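Long-range contacts in UL18 protein (PDB 3D2U), which resembles host MHC class I molecules and helps the virus escape natural killer cells by engaging the inhibitory receptor LILRB1: residues V95-E101 with Y114-D120; N260-C265 with I276-T281. The protein carries 4 engineered substitutions. All coordinates share one frame; numbering follows the deposited sequence.

Interaction 1 (V95-E101 with Y114-D120); sequences VLTWTHE and YEGFGWD. With NAG (2-acetamido-2-deoxy-beta-D-glucopyranose), chain N.
Trp-98 CG lies between the backbone N and the carbonyl carbon (chi1 70°) and Phe-117 CG anti to its own carbonyl carbon (chi1 -64°), which lays the rings side by side on the face of an antiparallel hairpin that both residues share. The planes come out almost parallel but slid apart. With so little ring overlap, the closest fit is a CH-pi contact: Trp-98 CB sits over the Phe-117 face, 3.7 Å from the ring centroid. Leu-96 CD1 reaches the edge of the same phenyl, 4.3 Å from Phe-117 CD2. Farther along, Trp-119 turns the edge of its indole to Leu-96, CD1 meeting Leu-96 CB at 3.4 Å, while Val-95 O lies over one of its faces. Beneath these contacts hydrogen-bonded and non-hydrogen-bonded pairs alternate in regular antiparallel register; Thr-97 N to Gly-118 O is a nearly straight bond of 2.9 Å. On the other face, Thr-99 CG2 touches the edge of the Tyr-114 ring, whose phenol crosses Gly-116 to bond Glu-126. Thr-97 and Thr-99 each pack there on an aromatic side chain of another protein chain, probably beta2-microglobulin. At the far end NAG C8, of a glycan attached to the protein, lies 3.6 Å from Tyr-114 N. The hairpin forms part of the class I groove floor: Leu-96, His-100, Glu-115 and Phe-117 meet apolar side chains of the bound peptide. Tyr-7 holds His-100 NE2 and Gln-166 holds Glu-115 OE2 within the chain, so these residues probably meet the peptide largely through apolar contact.

Interaction 2 (N260-C265 with I276-T281); sequences NQNYTC and IPISVT
Tyr-263 O is gripped by two consecutive amides, Ile-278 N at 2.8 Å and Ser-279 N at 3.2 Å, both arriving from the same face of the carbonyl plane. This is a classic beta bulge, here in the hairpin between the last two strands of an immunoglobulin C1-type domain. The helix-like backbone turn at Ile-278 (psi -33°) makes it possible, letting two residues of 276-279 share one position opposite Tyr-263. Past the bulge, Tyr-263 N donates to Ser-279 O at 3.1 Å. The Ser-279 hydroxyl gives its proton to Gln-261 O, 2.9 Å from OG and well tilted from the carbonyl plane. Its torsion, with OG between the backbone N and the carbonyl carbon (chi1 67°), also places OG at the edge of the Tyr-263 ring, which stacks on His-225. At the other end of the contact Cys-265 N bonds Ile-276 O at 2.8 Å, and Cys-265 SG forms the disulfide to Cys-209 that ties the two sheets of the domain together. Ile-278 bends into the core beside it, touching Ala-207 and Cys-209, and its CD1 presses against Cys-265 CB at 3.2 Å, tighter than ordinary carbon packing.

How the interactions relate
The two contacts are the same architectural device, an antiparallel hairpin, used in separate domains. Interaction 1 comes first along the chain and lies within the antiparallel sheet of the alpha 1 and alpha 2 platform, the floor of the groove, between strands 95-104 and 110-119. Interaction 2 ends the deposited chain, pairing strands 262-268 and 273-279 at one side of the three-stranded sheet of the immunoglobulin domain. Their centres are 47 Å apart and their nearest atoms about 29 Å apart, on opposite sides of the chain's centre, with no sheet in common. One borders peptide and a second protein chain, the other includes one half of an intradomain disulfide, so each belongs to a distinct module of the class I-like plan.

Interaction 1 (V95-E101 with Y114-D120)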
loop_
_atom_site.group_PDB
_atom_site.type_symbol
_atom_site.label_atom_id
_atom_site.label_comp_id
_atom_site.label_asym_id
_atom_site.label_seq_id
_atom_site.Cartn_x
_atom_site.Cartn_y
_atom_site.Cartn_z
ATOM N N VAL A 95 19.950 1.782 5.283
ATOM C CA VAL A 95 19.108 1.853 6.494
ATOM C C VAL A 95 19.085 0.539 7.229
ATOM O O VAL A 95 18.942 -0.516 6.606
ATOM C CB VAL A 95 17.589 2.054 6.227
ATOM C CG1 VAL A 95 17.168 3.455 6.528
ATOM C CG2 VAL A 95 17.225 1.612 4.823
ATOM N N LEU A 96 19.188 0.593 8.549
ATOM C CA LEU A 96 19.076 -0.626 9.336
ATOM C C LEU A 96 17.740 -0.472 10.049
ATOM O O LEU A 96 17.480 0.550 10.678
ATOM C CB LEU A 96 20.209 -0.755 10.361
ATOM C CG LEU A 96 20.137 -1.969 11.301
ATOM C CD1 LEU A 96 20.299 -3.264 10.514
ATOM C CD2 LEU A 96 21.219 -1.855 12.367
ATOM N N THR A 97 16.879 -1.470 9.906
ATOM C CA THR A 97 15.567 -1.468 10.538
ATOM C C THR A 97 15.518 -2.703 11.399
ATOM O O THR A 97 15.715 -3.804 10.896
ATOM C CB THR A 97 14.435 -1.602 9.517
ATOM O OG1 THR A 97 14.702 -2.722 8.658
ATOM C CG2 THR A 97 14.289 -0.330 8.702
ATOM N N TRP A 98 15.283 -2.536 12.693
ATOM C CA TRP A 98 15.202 -3.693 13.561
ATOM C C TRP A 98 14.027 -3.554 14.506
ATOM O O TRP A 98 13.516 -2.450 14.729
ATOM C CB TRP A 98 16.530 -3.947 14.298
ATOM C CG TRP A 98 16.945 -2.987 15.367
ATOM C CD1 TRP A 98 16.876 -3.194 16.717
ATOM C CD2 TRP A 98 17.591 -1.722 15.190
ATOM N NE1 TRP A 98 17.442 -2.140 17.390
ATOM C CE2 TRP A 98 17.898 -1.225 16.479
ATOM C CE3 TRP A 98 17.946 -0.959 14.070
ATOM C CZ2 TRP A 98 18.550 -0.000 16.680
ATOM C CZ3 TRP A 98 18.595 0.268 14.273
ATOM C CH2 TRP A 98 18.889 0.728 15.567
ATOM N N THR A 99 13.580 -4.679 15.043
ATOM C CA THR A 99 12.405 -4.662 15.888
ATOM C C THR A 99 12.344 -5.818 16.874
ATOM O O THR A 99 12.954 -6.866 16.663
ATOM C CB THR A 99 11.162 -4.729 14.984
ATOM O OG1 THR A 99 9.978 -4.637 15.777
ATOM C CG2 THR A 99 11.151 -6.045 14.187
ATOM N N HIS A 100 11.632 -5.609 17.975
ATOM C CA HIS A 100 11.431 -6.673 18.944
ATOM C C HIS A 100 9.981 -6.632 19.391
ATOM O O HIS A 100 9.364 -5.575 19.506
ATOM C CB HIS A 100 12.427 -6.630 20.118
ATOM C CG HIS A 100 12.607 -5.286 20.757
ATOM N ND1 HIS A 100 11.643 -4.691 21.544
ATOM C CD2 HIS A 100 13.680 -4.458 20.794
ATOM C CE1 HIS A 100 12.114 -3.561 22.041
ATOM N NE2 HIS A 100 13.350 -3.396 21.602
ATOM N N GLU A 101 9.441 -7.826 19.579
ATOM C CA GLU A 101 8.048 -8.004 19.914
ATOM C C GLU A 101 7.814 -8.945 21.073
ATOM O O GLU A 101 8.506 -9.954 21.248
ATOM C CB GLU A 101 7.311 -8.528 18.692
ATOM C CG GLU A 101 5.997 -7.877 18.427
ATOM C CD GLU A 101 5.342 -8.472 17.215
ATOM O OE1 GLU A 101 4.655 -7.728 16.492
ATOM O OE2 GLU A 101 5.512 -9.690 16.993
ATOM N N TYR A 114 10.063 -12.187 19.553
ATOM C CA TYR A 114 10.742 -12.001 18.273
ATOM C C TYR A 114 11.674 -10.796 18.249
ATOM O O TYR A 114 11.350 -9.737 18.778
ATOM C CB TYR A 114 9.719 -11.794 17.148
ATOM C CG TYR A 114 10.347 -11.436 15.805
ATOM C CD1 TYR A 114 10.883 -12.423 14.988
ATOM C CD2 TYR A 114 10.392 -10.115 15.351
ATOM C CE1 TYR A 114 11.439 -12.119 13.749
ATOM C CE2 TYR A 114 10.960 -9.795 14.108
ATOM C CZ TYR A 114 11.477 -10.810 13.312
ATOM O OH TYR A 114 12.016 -10.529 12.077
ATOM N N GLU A 115 12.831 -10.968 17.625
ATOM C CA GLU A 115 13.758 -9.864 17.425
ATOM C C GLU A 115 14.234 -10.034 15.991
ATOM O O GLU A 115 14.558 -11.142 15.563
ATOM C CB GLU A 115 14.943 -9.874 18.397
ATOM C CG GLU A 115 15.820 -8.612 18.217
ATOM C CD GLU A 115 16.627 -8.217 19.451
ATOM O OE1 GLU A 115 17.835 -7.927 19.297
ATOM O OE2 GLU A 115 16.058 -8.178 20.563
ATOM N N GLY A 116 14.241 -8.939 15.239
ATOM C CA GLY A 116 14.657 -9.016 13.855
ATOM C C GLY A 116 15.361 -7.792 13.305
ATOM O O GLY A 116 15.058 -6.656 13.672
ATOM N N PHE A 117 16.296 -8.041 12.395
ATOM C CA PHE A 117 17.064 -6.987 11.746
ATOM C C PHE A 117 16.976 -7.118 10.242
ATOM O O PHE A 117 16.919 -8.220 9.700
ATOM C CB PHE A 117 18.548 -7.055 12.119
ATOM C CG PHE A 117 18.828 -6.823 13.565
ATOM C CD1 PHE A 117 18.471 -7.770 14.511
ATOM C CD2 PHE A 117 19.439 -5.650 13.984
ATOM C CE1 PHE A 117 18.715 -7.553 15.856
ATOM C CE2 PHE A 117 19.690 -5.422 15.325
ATOM C CZ PHE A 117 19.328 -6.371 16.267
ATOM N N GLY A 118 16.995 -5.974 9.580
ATOM C CA GLY A 118 16.961 -5.941 8.139
ATOM C C GLY A 118 17.801 -4.764 7.690
ATOM O O GLY A 118 17.741 -3.693 8.293
ATOM N N TRP A 119 18.621 -4.961 6.665
ATOM C CA TRP A 119 19.406 -3.857 6.152
ATOM C C TRP A 119 19.001 -3.640 4.705
ATOM O O TRP A 119 18.831 -4.598 3.946
ATOM C CB TRP A 119 20.911 -4.119 6.270
ATOM C CG TRP A 119 21.666 -2.833 6.432
ATOM C CD1 TRP A 119 21.580 -1.958 7.480
ATOM C CD2 TRP A 119 22.538 -2.233 5.485
ATOM N NE1 TRP A 119 22.341 -0.843 7.235
ATOM C CE2 TRP A 119 22.947 -0.987 6.015
ATOM C CE3 TRP A 119 23.015 -2.619 4.234
ATOM C CZ2 TRP A 119 23.807 -0.131 5.343
ATOM C CZ3 TRP A 119 23.861 -1.771 3.571
ATOM C CH2 TRP A 119 24.255 -0.536 4.122
ATOM N N ASP A 120 18.850 -2.374 4.334
ATOM C CA ASP A 120 18.432 -2.014 2.987
ATOM C C ASP A 120 17.225 -2.855 2.566
ATOM O O ASP A 120 17.152 -3.335 1.440
ATOM C CB ASP A 120 19.577 -2.213 2.002
ATOM C CG ASP A 120 19.258 -1.684 0.630
ATOM O OD1 ASP A 120 18.352 -0.835 0.513
ATOM O OD2 ASP A 120 19.919 -2.114 -0.336
HETATM C C1 NAG N . 3.298 -11.333 18.066
HETATM C C2 NAG N . 3.644 -12.562 17.260
HETATM C C3 NAG N . 3.272 -12.154 15.879
HETATM C C4 NAG N . 1.789 -11.917 15.789
HETATM C C5 NAG N . 1.297 -10.905 16.848
HETATM C C6 NAG N . -0.219 -10.841 16.985
HETATM C C7 NAG N . 5.651 -13.125 18.462
HETATM C C8 NAG N . 6.465 -12.016 19.107
HETATM N N2 NAG N . 5.061 -12.843 17.315
HETATM O O1 NAG N . 3.856 -11.391 19.326
HETATM O O3 NAG N . 3.675 -13.118 14.920
HETATM O O4 NAG N . 1.629 -11.339 14.531
HETATM O O5 NAG N . 1.863 -11.206 18.146
HETATM O O6 NAG N . -0.744 -9.770 16.210
HETATM O O7 NAG N . 5.558 -14.217 18.998
#

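Interaction 2 (N260-C265 with I276-T281)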
loop_
_atom_site.group_PDB
_atom_site.type_symbol
_atom_site.label_atom_id
_atom_site.label_comp_id
_atom_site.label_asym_id
_atom_site.label_seq_id
_atom_site.Cartn_x
_atom_site.Cartn_y
_atom_site.Cartn_z
ATOM N N ASN A 260 -32.025 -1.939 -7.750
ATOM C CA ASN A 260 -33.217 -2.724 -7.544
ATOM C C ASN A 260 -33.412 -3.227 -6.111
ATOM O O ASN A 260 -34.459 -3.033 -5.497
ATOM C CB ASN A 260 -33.069 -3.933 -8.465
ATOM C CG ASN A 260 -34.377 -4.517 -8.894
ATOM O OD1 ASN A 260 -35.401 -4.352 -8.232
ATOM N ND2 ASN A 260 -34.351 -5.233 -10.009
ATOM N N GLN A 261 -32.369 -3.868 -5.599
ATOM C CA GLN A 261 -32.378 -4.542 -4.306
ATOM C C GLN A 261 -32.335 -3.866 -2.930
ATOM O O GLN A 261 -31.995 -2.692 -2.762
ATOM C CB GLN A 261 -31.276 -5.591 -4.362
ATOM C CG GLN A 261 -31.125 -6.197 -5.749
ATOM C CD GLN A 261 -32.359 -6.955 -6.186
ATOM O OE1 GLN A 261 -32.617 -8.065 -5.714
ATOM N NE2 GLN A 261 -33.137 -6.359 -7.088
ATOM N N ASN A 262 -32.706 -4.671 -1.937
ATOM C CA ASN A 262 -32.696 -4.286 -0.532
ATOM C C ASN A 262 -31.350 -4.759 0.032
ATOM O O ASN A 262 -31.049 -5.949 0.011
ATOM C CB ASN A 262 -33.828 -4.988 0.249
ATOM C CG ASN A 262 -35.152 -4.241 0.192
ATOM O OD1 ASN A 262 -35.213 -3.081 -0.213
ATOM N ND2 ASN A 262 -36.224 -4.907 0.628
ATOM N N TYR A 263 -30.539 -3.825 0.511
ATOM C CA TYR A 263 -29.248 -4.161 1.113
ATOM C C TYR A 263 -29.107 -3.439 2.437
ATOM O O TYR A 263 -29.609 -2.333 2.605
ATOM C CB TYR A 263 -28.056 -3.710 0.256
ATOM C CG TYR A 263 -27.629 -4.639 -0.845
ATOM C CD1 TYR A 263 -28.314 -4.679 -2.061
ATOM C CD2 TYR A 263 -26.525 -5.474 -0.682
ATOM C CE1 TYR A 263 -27.911 -5.534 -3.084
ATOM C CE2 TYR A 263 -26.107 -6.330 -1.705
ATOM C CZ TYR A 263 -26.811 -6.352 -2.901
ATOM O OH TYR A 263 -26.417 -7.208 -3.901
ATOM N N THR A 264 -28.396 -4.072 3.362
ATOM C CA THR A 264 -28.100 -3.484 4.662
ATOM C C THR A 264 -26.619 -3.772 4.908
ATOM O O THR A 264 -26.044 -4.668 4.292
ATOM C CB THR A 264 -28.902 -4.132 5.811
ATOM O OG1 THR A 264 -28.439 -5.470 6.011
ATOM C CG2 THR A 264 -30.393 -4.144 5.503
ATOM N N CYS A 265 -25.995 -3.014 5.795
ATOM C CA CYS A 265 -24.601 -3.266 6.097
ATOM C C CYS A 265 -24.490 -3.757 7.532
ATOM O O CYS A 265 -24.992 -3.112 8.445
ATOM C CB CYS A 265 -23.779 -1.997 5.918
ATOM S SG CYS A 265 -22.038 -2.179 6.403
ATOM N N ILE A 276 -27.366 -1.467 9.538
ATOM C CA ILE A 276 -28.048 -0.296 8.994
ATOM C C ILE A 276 -28.503 -0.504 7.546
ATOM O O ILE A 276 -27.841 -1.192 6.763
ATOM C CB ILE A 276 -27.134 0.988 9.038
ATOM C CG1 ILE A 276 -25.915 0.829 8.107
ATOM C CG2 ILE A 276 -26.668 1.254 10.459
ATOM C CD1 ILE A 276 -24.936 -0.253 8.523
ATOM N N PRO A 277 -29.663 0.074 7.180
ATOM C CA PRO A 277 -30.197 -0.043 5.818
ATOM C C PRO A 277 -29.290 0.758 4.891
ATOM O O PRO A 277 -28.848 1.852 5.241
ATOM C CB PRO A 277 -31.598 0.565 5.939
ATOM C CG PRO A 277 -31.436 1.573 7.049
ATOM C CD PRO A 277 -30.604 0.810 8.047
ATOM N N ILE A 278 -28.995 0.212 3.719
ATOM C CA ILE A 278 -28.113 0.906 2.802
ATOM C C ILE A 278 -28.827 1.294 1.481
ATOM O O ILE A 278 -28.549 2.346 0.906
ATOM C CB ILE A 278 -26.783 0.072 2.700
ATOM C CG1 ILE A 278 -25.688 0.854 3.431
ATOM C CG2 ILE A 278 -26.436 -0.302 1.284
ATOM C CD1 ILE A 278 -24.367 0.132 3.576
ATOM N N SER A 279 -29.780 0.474 1.042
ATOM C CA SER A 279 -30.611 0.779 -0.137
ATOM C C SER A 279 -31.965 0.113 0.120
ATOM O O SER A 279 -32.017 -1.062 0.511
ATOM C CB SER A 279 -29.991 0.270 -1.451
ATOM O OG SER A 279 -29.952 -1.142 -1.508
ATOM N N VAL A 280 -33.050 0.863 -0.085
ATOM C CA VAL A 280 -34.399 0.347 0.166
ATOM C C VAL A 280 -35.440 0.299 -0.965
ATOM O O VAL A 280 -35.695 1.297 -1.641
ATOM C CB VAL A 280 -35.076 1.099 1.353
ATOM C CG1 VAL A 280 -34.741 0.402 2.664
ATOM C CG2 VAL A 280 -34.613 2.557 1.391
ATOM N N THR A 281 -36.035 -0.892 -1.110
ATOM C CA THR A 281 -37.127 -1.264 -2.034
ATOM C C THR A 281 -36.897 -2.410 -3.021
ATOM O O THR A 281 -36.379 -2.181 -4.137
ATOM C CB THR A 281 -37.709 -0.068 -2.799
ATOM O OG1 THR A 281 -38.456 0.741 -1.885
ATOM C CG2 THR A 281 -38.674 -0.544 -3.894
ATOM O OXT THR A 281 -37.276 -3.545 -2.660
#